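Putative esterase/lipase/thioesterase (Silicibacter sp., PDB 2PBL) is a putative esterase, lipase or thioesterase of the alpha/beta-hydrolase fold that probably hydrolyses ester or thioester bonds, its natural substrate being unknown. Local coordinates at residues Tyr8-Tyr13 with Lys240-Val245; Asp54-Glu59 with Ser81-Ala86; Ala144-Leu147 with Val151-Glu154. All coordinates share one frame; numbering follows the deposited sequence.

Contact 1 of 3, residues Tyr8-Tyr13 with Lys240-Val245; sequences YANGAY and KHHFNV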
loop_
_atom_site.group_PDB
_atom_site.type_symbol
_atom_site.label_atom_id
_atom_site.label_comp_id
_atom_site.label_asym_id
_atom_site.label_seq_id
_atom_site.Cartn_x
_atom_site.Cartn_y
_atom_site.Cartn_z
ATOM N N TYR A 8 3.814 -16.334 -8.265
ATOM C CA TYR A 8 3.962 -15.030 -7.600
ATOM C C TYR A 8 5.084 -14.119 -8.139
ATOM O O TYR A 8 5.336 -13.027 -7.623
ATOM C CB TYR A 8 4.046 -15.250 -6.067
ATOM C CG TYR A 8 2.689 -15.535 -5.551
ATOM C CD1 TYR A 8 2.195 -16.850 -5.490
ATOM C CD2 TYR A 8 1.833 -14.492 -5.192
ATOM C CE1 TYR A 8 0.911 -17.120 -5.066
ATOM C CE2 TYR A 8 0.565 -14.761 -4.764
ATOM C CZ TYR A 8 0.093 -16.074 -4.708
ATOM O OH TYR A 8 -1.192 -16.351 -4.323
ATOM N N ALA A 9 5.748 -14.547 -9.213
ATOM C CA ALA A 9 6.823 -13.777 -9.782
ATOM C C ALA A 9 6.193 -12.773 -10.727
ATOM O O ALA A 9 5.521 -13.180 -11.685
ATOM C CB ALA A 9 7.793 -14.701 -10.521
ATOM N N ASN A 10 6.370 -11.480 -10.452
ATOM C CA ASN A 10 5.854 -10.436 -11.323
ATOM C C ASN A 10 6.821 -10.024 -12.419
ATOM O O ASN A 10 6.492 -10.093 -13.602
ATOM C CB ASN A 10 5.419 -9.218 -10.495
ATOM C CG ASN A 10 4.244 -9.533 -9.568
ATOM O OD1 ASN A 10 3.170 -9.988 -10.011
ATOM N ND2 ASN A 10 4.453 -9.305 -8.256
ATOM N N GLY A 11 8.001 -9.574 -12.009
ATOM C CA GLY A 11 9.054 -9.124 -12.921
ATOM C C GLY A 11 9.351 -9.993 -14.127
ATOM O O GLY A 11 9.487 -9.483 -15.222
ATOM N N ALA A 12 9.412 -11.302 -13.918
ATOM C CA ALA A 12 9.684 -12.270 -14.989
ATOM C C ALA A 12 8.704 -12.204 -16.142
ATOM O O ALA A 12 9.033 -12.659 -17.235
ATOM C CB ALA A 12 9.687 -13.684 -14.434
ATOM N N TYR A 13 7.511 -11.662 -15.889
ATOM C CA TYR A 13 6.447 -11.547 -16.883
ATOM C C TYR A 13 6.136 -10.140 -17.327
ATOM O O TYR A 13 5.159 -9.924 -18.041
ATOM C CB TYR A 13 5.179 -12.187 -16.330
ATOM C CG TYR A 13 5.383 -13.641 -16.160
ATOM C CD1 TYR A 13 5.206 -14.499 -17.238
ATOM C CD2 TYR A 13 5.840 -14.165 -14.963
ATOM C CE1 TYR A 13 5.426 -15.852 -17.115
ATOM C CE2 TYR A 13 6.077 -15.517 -14.825
ATOM C CZ TYR A 13 5.859 -16.360 -15.916
ATOM O OH TYR A 13 6.081 -17.714 -15.824
ATOM N N LYS A 240 -3.216 -3.335 -17.584
ATOM C CA LYS A 240 -2.166 -2.981 -16.625
ATOM C C LYS A 240 -1.485 -4.197 -16.021
ATOM O O LYS A 240 -2.135 -5.254 -15.829
ATOM C CB LYS A 240 -2.720 -2.090 -15.526
ATOM C CG LYS A 240 -3.225 -0.735 -15.982
ATOM C CD LYS A 240 -2.174 0.157 -16.615
ATOM C CE LYS A 240 -2.784 1.466 -17.085
ATOM N NZ LYS A 240 -1.778 2.247 -17.855
ATOM N N HIS A 241 -0.170 -4.051 -15.756
ATOM C CA HIS A 241 0.597 -5.116 -15.111
ATOM C C HIS A 241 0.939 -4.638 -13.699
ATOM O O HIS A 241 0.525 -3.572 -13.298
ATOM C CB HIS A 241 1.832 -5.581 -15.910
ATOM C CG HIS A 241 2.753 -4.486 -16.309
ATOM N ND1 HIS A 241 3.495 -3.767 -15.401
ATOM C CD2 HIS A 241 3.089 -4.018 -17.528
ATOM C CE1 HIS A 241 4.198 -2.855 -16.038
ATOM N NE2 HIS A 241 3.976 -2.991 -17.332
ATOM N N HIS A 242 1.656 -5.452 -12.939
ATOM C CA HIS A 242 1.917 -5.151 -11.515
ATOM C C HIS A 242 2.700 -3.891 -11.266
ATOM O O HIS A 242 2.597 -3.304 -10.190
ATOM C CB HIS A 242 2.621 -6.372 -10.868
ATOM C CG HIS A 242 2.501 -6.440 -9.376
ATOM N ND1 HIS A 242 1.294 -6.633 -8.737
ATOM C CD2 HIS A 242 3.439 -6.383 -8.403
ATOM C CE1 HIS A 242 1.491 -6.662 -7.432
ATOM N NE2 HIS A 242 2.787 -6.544 -7.202
ATOM N N PHE A 243 3.507 -3.474 -12.233
ATOM C CA PHE A 243 4.363 -2.329 -12.050
ATOM C C PHE A 243 3.829 -1.028 -12.583
ATOM O O PHE A 243 4.203 -0.012 -12.046
ATOM C CB PHE A 243 5.763 -2.588 -12.600
ATOM C CG PHE A 243 6.500 -3.690 -11.917
ATOM C CD1 PHE A 243 6.113 -4.204 -10.696
ATOM C CD2 PHE A 243 7.695 -4.130 -12.460
ATOM C CE1 PHE A 243 6.834 -5.216 -10.111
ATOM C CE2 PHE A 243 8.428 -5.131 -11.858
ATOM C CZ PHE A 243 8.004 -5.665 -10.689
ATOM N N ASN A 244 2.985 -1.017 -13.616
ATOM C CA ASN A 244 2.427 0.260 -14.087
ATOM C C ASN A 244 0.990 0.551 -13.617
ATOM O O ASN A 244 0.437 1.637 -13.917
ATOM C CB ASN A 244 2.550 0.455 -15.612
ATOM C CG ASN A 244 1.756 -0.498 -16.393
ATOM O OD1 ASN A 244 1.123 -1.418 -15.861
ATOM N ND2 ASN A 244 1.774 -0.295 -17.727
ATOM N N VAL A 245 0.390 -0.401 -12.904
ATOM C CA VAL A 245 -0.966 -0.267 -12.320
ATOM C C VAL A 245 -1.056 0.949 -11.390
ATOM O O VAL A 245 -2.074 1.621 -11.358
ATOM C CB VAL A 245 -1.422 -1.569 -11.575
ATOM C CG1 VAL A 245 -0.620 -1.853 -10.329
ATOM C CG2 VAL A 245 -2.896 -1.497 -11.225
#

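Contact 2 of 3, residues Asp54-Glu59 with Ser81-Ala86; sequences DLFLPE and SWSHLA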
loop_
_atom_site.group_PDB
_atom_site.type_symbol
_atom_site.label_atom_id
_atom_site.label_comp_id
_atom_site.label_asym_id
_atom_site.label_seq_id
_atom_site.Cartn_x
_atom_site.Cartn_y
_atom_site.Cartn_z
ATOM N N ASP A 54 7.289 10.189 4.921
ATOM C CA ASP A 54 7.358 11.446 4.229
ATOM C C ASP A 54 5.915 11.991 4.190
ATOM O O ASP A 54 4.934 11.246 4.065
ATOM C CB ASP A 54 7.928 11.291 2.832
ATOM C CG ASP A 54 9.438 10.949 2.816
ATOM O OD1 ASP A 54 10.175 11.118 3.814
ATOM O OD2 ASP A 54 9.883 10.490 1.754
ATOM N N LEU A 55 5.809 13.290 4.383
ATOM C CA LEU A 55 4.549 13.997 4.344
ATOM C C LEU A 55 4.636 15.134 3.325
ATOM O O LEU A 55 5.435 16.081 3.468
ATOM C CB LEU A 55 4.176 14.522 5.715
ATOM C CG LEU A 55 2.815 15.169 5.868
ATOM C CD1 LEU A 55 1.660 14.205 5.509
ATOM C CD2 LEU A 55 2.670 15.623 7.311
ATOM N N PHE A 56 3.829 14.989 2.290
ATOM C CA PHE A 56 3.737 15.952 1.210
ATOM C C PHE A 56 2.467 16.770 1.380
ATOM O O PHE A 56 1.357 16.233 1.387
ATOM C CB PHE A 56 3.803 15.268 -0.163
ATOM C CG PHE A 56 5.010 14.389 -0.306
ATOM C CD1 PHE A 56 6.276 14.948 -0.343
ATOM C CD2 PHE A 56 4.893 13.007 -0.316
ATOM C CE1 PHE A 56 7.389 14.150 -0.395
ATOM C CE2 PHE A 56 6.024 12.207 -0.369
ATOM C CZ PHE A 56 7.251 12.783 -0.423
ATOM N N LEU A 57 2.645 18.087 1.452
ATOM C CA LEU A 57 1.545 19.014 1.707
ATOM C C LEU A 57 1.111 19.681 0.440
ATOM O O LEU A 57 1.987 20.026 -0.379
ATOM C CB LEU A 57 2.012 20.110 2.656
ATOM C CG LEU A 57 2.558 19.587 3.980
ATOM C CD1 LEU A 57 3.167 20.673 4.787
ATOM C CD2 LEU A 57 1.491 18.865 4.785
ATOM N N PRO A 58 -0.223 19.893 0.277
ATOM C CA PRO A 58 -0.745 20.609 -0.865
ATOM C C PRO A 58 -0.526 22.083 -0.617
ATOM O O PRO A 58 -0.077 22.472 0.454
ATOM C CB PRO A 58 -2.257 20.292 -0.831
ATOM C CG PRO A 58 -2.564 20.115 0.585
ATOM C CD PRO A 58 -1.306 19.536 1.220
ATOM N N GLU A 59 -0.859 22.904 -1.598
ATOM C CA GLU A 59 -0.675 24.331 -1.412
ATOM C C GLU A 59 -1.643 24.960 -0.425
ATOM O O GLU A 59 -1.236 25.793 0.372
ATOM C CB GLU A 59 -0.738 25.056 -2.743
ATOM C CG GLU A 59 0.504 24.887 -3.554
ATOM C CD GLU A 59 0.520 25.867 -4.695
ATOM O OE1 GLU A 59 -0.128 25.607 -5.716
ATOM O OE2 GLU A 59 1.190 26.887 -4.533
ATOM N N SER A 81 11.189 5.453 -3.158
ATOM C CA SER A 81 10.924 5.136 -4.566
ATOM C C SER A 81 9.539 5.543 -5.081
ATOM O O SER A 81 9.238 5.329 -6.271
ATOM C CB SER A 81 11.073 3.650 -4.766
ATOM O OG SER A 81 12.450 3.289 -4.669
ATOM N N TRP A 82 8.721 6.196 -4.251
ATOM C CA TRP A 82 7.308 6.388 -4.624
ATOM C C TRP A 82 6.693 7.769 -4.484
ATOM O O TRP A 82 5.522 7.925 -4.751
ATOM C CB TRP A 82 6.455 5.429 -3.797
ATOM C CG TRP A 82 7.081 4.067 -3.589
ATOM C CD1 TRP A 82 7.807 3.674 -2.504
ATOM C CD2 TRP A 82 7.143 2.987 -4.525
ATOM N NE1 TRP A 82 8.288 2.407 -2.693
ATOM C CE2 TRP A 82 7.880 1.954 -3.920
ATOM C CE3 TRP A 82 6.606 2.774 -5.806
ATOM C CZ2 TRP A 82 8.114 0.732 -4.556
ATOM C CZ3 TRP A 82 6.838 1.572 -6.429
ATOM C CH2 TRP A 82 7.564 0.551 -5.798
ATOM N N SER A 83 7.486 8.755 -4.081
ATOM C CA SER A 83 7.019 10.109 -3.791
ATOM C C SER A 83 6.233 10.709 -4.921
ATOM O O SER A 83 5.186 11.331 -4.702
ATOM C CB SER A 83 8.221 10.998 -3.450
ATOM O OG SER A 83 9.049 10.268 -2.552
ATOM N N HIS A 84 6.724 10.510 -6.143
ATOM C CA HIS A 84 6.087 11.092 -7.347
ATOM C C HIS A 84 4.616 10.640 -7.536
ATOM O O HIS A 84 3.826 11.280 -8.249
ATOM C CB HIS A 84 6.925 10.720 -8.572
ATOM C CG HIS A 84 6.968 9.248 -8.843
ATOM N ND1 HIS A 84 7.597 8.346 -8.014
ATOM C CD2 HIS A 84 6.450 8.525 -9.861
ATOM C CE1 HIS A 84 7.463 7.130 -8.511
ATOM N NE2 HIS A 84 6.779 7.212 -9.643
ATOM N N LEU A 85 4.243 9.553 -6.871
ATOM C CA LEU A 85 2.868 9.070 -6.931
ATOM C C LEU A 85 1.900 9.943 -6.082
ATOM O O LEU A 85 0.683 9.737 -6.090
ATOM C CB LEU A 85 2.816 7.610 -6.537
ATOM C CG LEU A 85 3.678 6.638 -7.380
ATOM C CD1 LEU A 85 3.580 5.221 -6.856
ATOM C CD2 LEU A 85 3.307 6.669 -8.891
ATOM N N ALA A 86 2.442 10.917 -5.364
ATOM C CA ALA A 86 1.625 11.845 -4.562
ATOM C C ALA A 86 0.946 12.927 -5.398
ATOM O O ALA A 86 -0.025 13.560 -4.944
ATOM C CB ALA A 86 2.509 12.503 -3.488
HETATM O O HOH W 1 8.235 9.043 -0.310
#

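Contact 3 of 3, residues Ala144-Leu147 with Val151-Glu154; sequences ARML and VLPE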
loop_
_atom_site.group_PDB
_atom_site.type_symbol
_atom_site.label_atom_id
_atom_site.label_comp_id
_atom_site.label_asym_id
_atom_site.label_seq_id
_atom_site.Cartn_x
_atom_site.Cartn_y
_atom_site.Cartn_z
ATOM N N ALA A 144 -5.201 -2.916 3.867
ATOM C CA ALA A 144 -6.372 -3.724 4.185
ATOM C C ALA A 144 -6.444 -4.079 5.705
ATOM O O ALA A 144 -7.495 -3.975 6.309
ATOM C CB ALA A 144 -6.381 -4.955 3.363
ATOM N N ARG A 145 -5.316 -4.369 6.297
ATOM C CA ARG A 145 -5.204 -4.669 7.733
ATOM C C ARG A 145 -5.548 -3.486 8.621
ATOM O O ARG A 145 -5.801 -3.657 9.829
ATOM C CB ARG A 145 -3.766 -5.081 8.042
ATOM C CG ARG A 145 -3.266 -6.282 7.300
ATOM C CD ARG A 145 -3.970 -7.520 7.787
ATOM N NE ARG A 145 -3.511 -7.815 9.164
ATOM C CZ ARG A 145 -4.237 -7.845 10.290
ATOM N NH1 ARG A 145 -5.541 -7.607 10.344
ATOM N NH2 ARG A 145 -3.593 -8.110 11.418
HETATM N N MSE A 146 -5.460 -2.261 8.067
HETATM C CA MSE A 146 -5.776 -1.048 8.834
HETATM C C MSE A 146 -7.248 -0.923 9.161
HETATM O O MSE A 146 -7.614 -0.108 10.007
HETATM C CB MSE A 146 -5.308 0.181 8.094
HETATM C CG MSE A 146 -3.787 0.295 7.898
HETATM SE SE MSE A 146 -2.855 0.153 9.600
HETATM C CE MSE A 146 -2.335 -1.846 9.490
ATOM N N LEU A 147 -8.104 -1.706 8.500
ATOM C CA LEU A 147 -9.525 -1.678 8.793
ATOM C C LEU A 147 -9.868 -2.579 9.984
ATOM O O LEU A 147 -11.028 -2.623 10.391
ATOM C CB LEU A 147 -10.351 -2.062 7.577
ATOM C CG LEU A 147 -10.356 -1.019 6.467
ATOM C CD1 LEU A 147 -11.082 -1.532 5.219
ATOM C CD2 LEU A 147 -11.028 0.262 7.000
ATOM N N VAL A 151 -6.155 -3.594 15.296
ATOM C CA VAL A 151 -4.880 -3.096 14.807
ATOM C C VAL A 151 -4.715 -1.574 14.905
ATOM O O VAL A 151 -3.705 -1.094 15.435
ATOM C CB VAL A 151 -4.618 -3.613 13.373
ATOM C CG1 VAL A 151 -3.333 -3.069 12.801
ATOM C CG2 VAL A 151 -4.575 -5.166 13.378
ATOM N N LEU A 152 -5.676 -0.813 14.385
ATOM C CA LEU A 152 -5.596 0.668 14.351
ATOM C C LEU A 152 -6.541 1.289 15.413
ATOM O O LEU A 152 -7.612 0.765 15.609
ATOM C CB LEU A 152 -6.000 1.113 12.936
ATOM C CG LEU A 152 -5.803 2.583 12.585
ATOM C CD1 LEU A 152 -4.366 2.847 12.387
ATOM C CD2 LEU A 152 -6.573 2.887 11.323
ATOM N N PRO A 153 -6.111 2.338 16.144
ATOM C CA PRO A 153 -6.976 2.943 17.152
ATOM C C PRO A 153 -8.299 3.434 16.570
ATOM O O PRO A 153 -8.322 3.888 15.431
ATOM C CB PRO A 153 -6.151 4.140 17.698
ATOM C CG PRO A 153 -4.752 3.811 17.392
ATOM C CD PRO A 153 -4.789 2.975 16.121
ATOM N N GLU A 154 -9.374 3.294 17.345
ATOM C CA GLU A 154 -10.723 3.775 16.963
ATOM C C GLU A 154 -10.697 5.222 16.428
ATOM O O GLU A 154 -11.328 5.551 15.412
ATOM C CB GLU A 154 -11.617 3.723 18.210
ATOM C CG GLU A 154 -13.019 4.228 18.026
ATOM C CD GLU A 154 -13.889 3.223 17.331
ATOM O OE1 GLU A 154 -14.244 3.450 16.137
ATOM O OE2 GLU A 154 -14.184 2.192 17.987
#

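Contact 1 of 3, residues Tyr8-Tyr13 with Lys240-Val245
Asn-10 lays its carboxamide over one face of the His-242 imidazole; the planes lie only 17° apart, a stacked pair. Asn-10 ND2 comes 3.1 Å from His-242 CD2, while Asn-10 OD1 sits 3.6 Å above the ring plane, displaced toward the rim. The approach of Asn-10 ND2 to His-242 NE2, 3.4 Å, has too poor an angle for a hydrogen bond: ND2 bonds instead to an unidentified molecule, probably from the crystallisation liquor. A chi1 of -159° swings the imidazole away from the backbone N of His-242, and the ring reaches Ser-137 OG through NE2 and Glu-215 OE1 through ND1, which fixes its rotation and fits a Ser-His-Glu catalytic triad. Replacing this histidine by alanine is likely to leave the Asn-10 amide without its stacking surface and Ser-137 and Glu-215 without their shared mate. The contact is looser at the partly exposed Gly-11 and Phe-243, where Phe-243 CZ lies obliquely 4.1 Å from Gly-11 N. Residues 8-13 belong to the loop before helix 20-35 and residues 240-245 to the loop between strand 233-237 and helix 255-261, with Phe-219 of helix 217-230 touching both Asn-10 and His-242.

Contact 2 of 3, residues Asp54-Glu59 with Ser81-Ala86
Phe-56 points its ring from the end of strand 52-56 at Ser-83 and Ala-86, three residues apart on one side of a short 3-10 turn. Its CG stands anti to the carbonyl carbon (chi1 -54°), and with the ring turned to a chi2 of -67° one flank carries the contact: Phe-56 CZ and CE2 meet Ser-83 CB, CZ at 3.6 Å, and Phe-56 CD2 meets the methyl CB of Ala-86 at 4.0 Å. Both partners approach obliquely. The Ser-83 hydroxyl is likewise placed beside its own backbone N (chi1 -45°), directing OG past the ring to a water, to which Ser-83 OG donates over 2.7 Å. That water in turn donates to Asp-54 OD2 at 3.0 Å, bridging two oxygens, Asp-54 OD2 and Ser-83 OG, that are 4.4 Å apart. It also lies at the edge of the Phe-56 ring, in its plane. Each polar end has further partners: Arg-32 NH1 bonds Ser-83 OG, whereas Asp-54 OD1 receives Asn-42 N and a salt bridge from Lys-79. The bond from Ala-86 N to Ser-83 O, 2.9 Å, is consistent with the spacing of the two residues that meet Phe-56. The fold is an alpha/beta hydrolase: strand 52-56 runs antiparallel to its neighbour 94-99, and residues 81-86 lie in the beta-alpha-beta crossover joining parallel strands 64-69 and 94-99, so the contact packs this connection against the antiparallel margin of the sheet.

Contact 3 of 3, residues Ala144-Leu147 with Val151-Glu154
Met-146, a selenomethionine, and Val-151 bury the most surface here, 74 and 73 Å², and Leu-152 follows with 49 Å². The Met-146 chain is bent twice (chi2 -54°, chi3 98°), which curls its terminal methyl back toward residues 151-154: Met-146 CE rests 3.7 Å from Val-151 CG1, and the two side chains cross at about a right angle. Selenium makes the next apolar contact, Met-146 SE to Leu-152 CD1 at 4.2 Å. Leu-152 also touches the backbone, its CD2 approaching Met-146 O to 3.4 Å, and the CA atoms of these two residues are 5.8 Å apart, the nearest pair across the segments. Val-151 is thus wedged between two side chains, because its other methyl, CG2, meets Arg-145 NH2 obliquely at 3.7 Å. The Val-151 torsion, chi1 177°, divides its branches between the selenomethionine methyl and the guanidinium group. That group is also gripped by carboxylates, Arg-145 NE pairing with Glu-194 and NH1 with Asp-148, so the methyl lies against a cation that is probably well compensated. The two segments flank the short connection from helix 138-145 to helix 154-157, with Pro-153 as the N-cap residue of the latter. Helix 109-126 borders it through Ile-116 on Met-146 and Ser-117 on Leu-152, and Ile-160 of strand 160-166 packs on Leu-152.

How the contacts relate
The three contacts are separate. The centres of contact 1 and contact 2 lie about 23 Å apart, those of contact 1 and contact 3 about 28 Å, and those of contact 2 and contact 3 about 22 Å. Contact 1 contributes His-242 to the probable active site, joining the N-terminal loop to the histidine loop and thereby enclosing contacts 2 and 3 along the chain. Contact 2 comes closest to it, about 6 Å between nearest atoms; Trp-82, beside Ser-83, touches Ile-246, which directly follows Val-245. Contact 3, across the chain's centre from contact 1 and about 13 Å away between nearest atoms, lies at the far end of helix 138-145, which starts just after the probable nucleophile Ser-137.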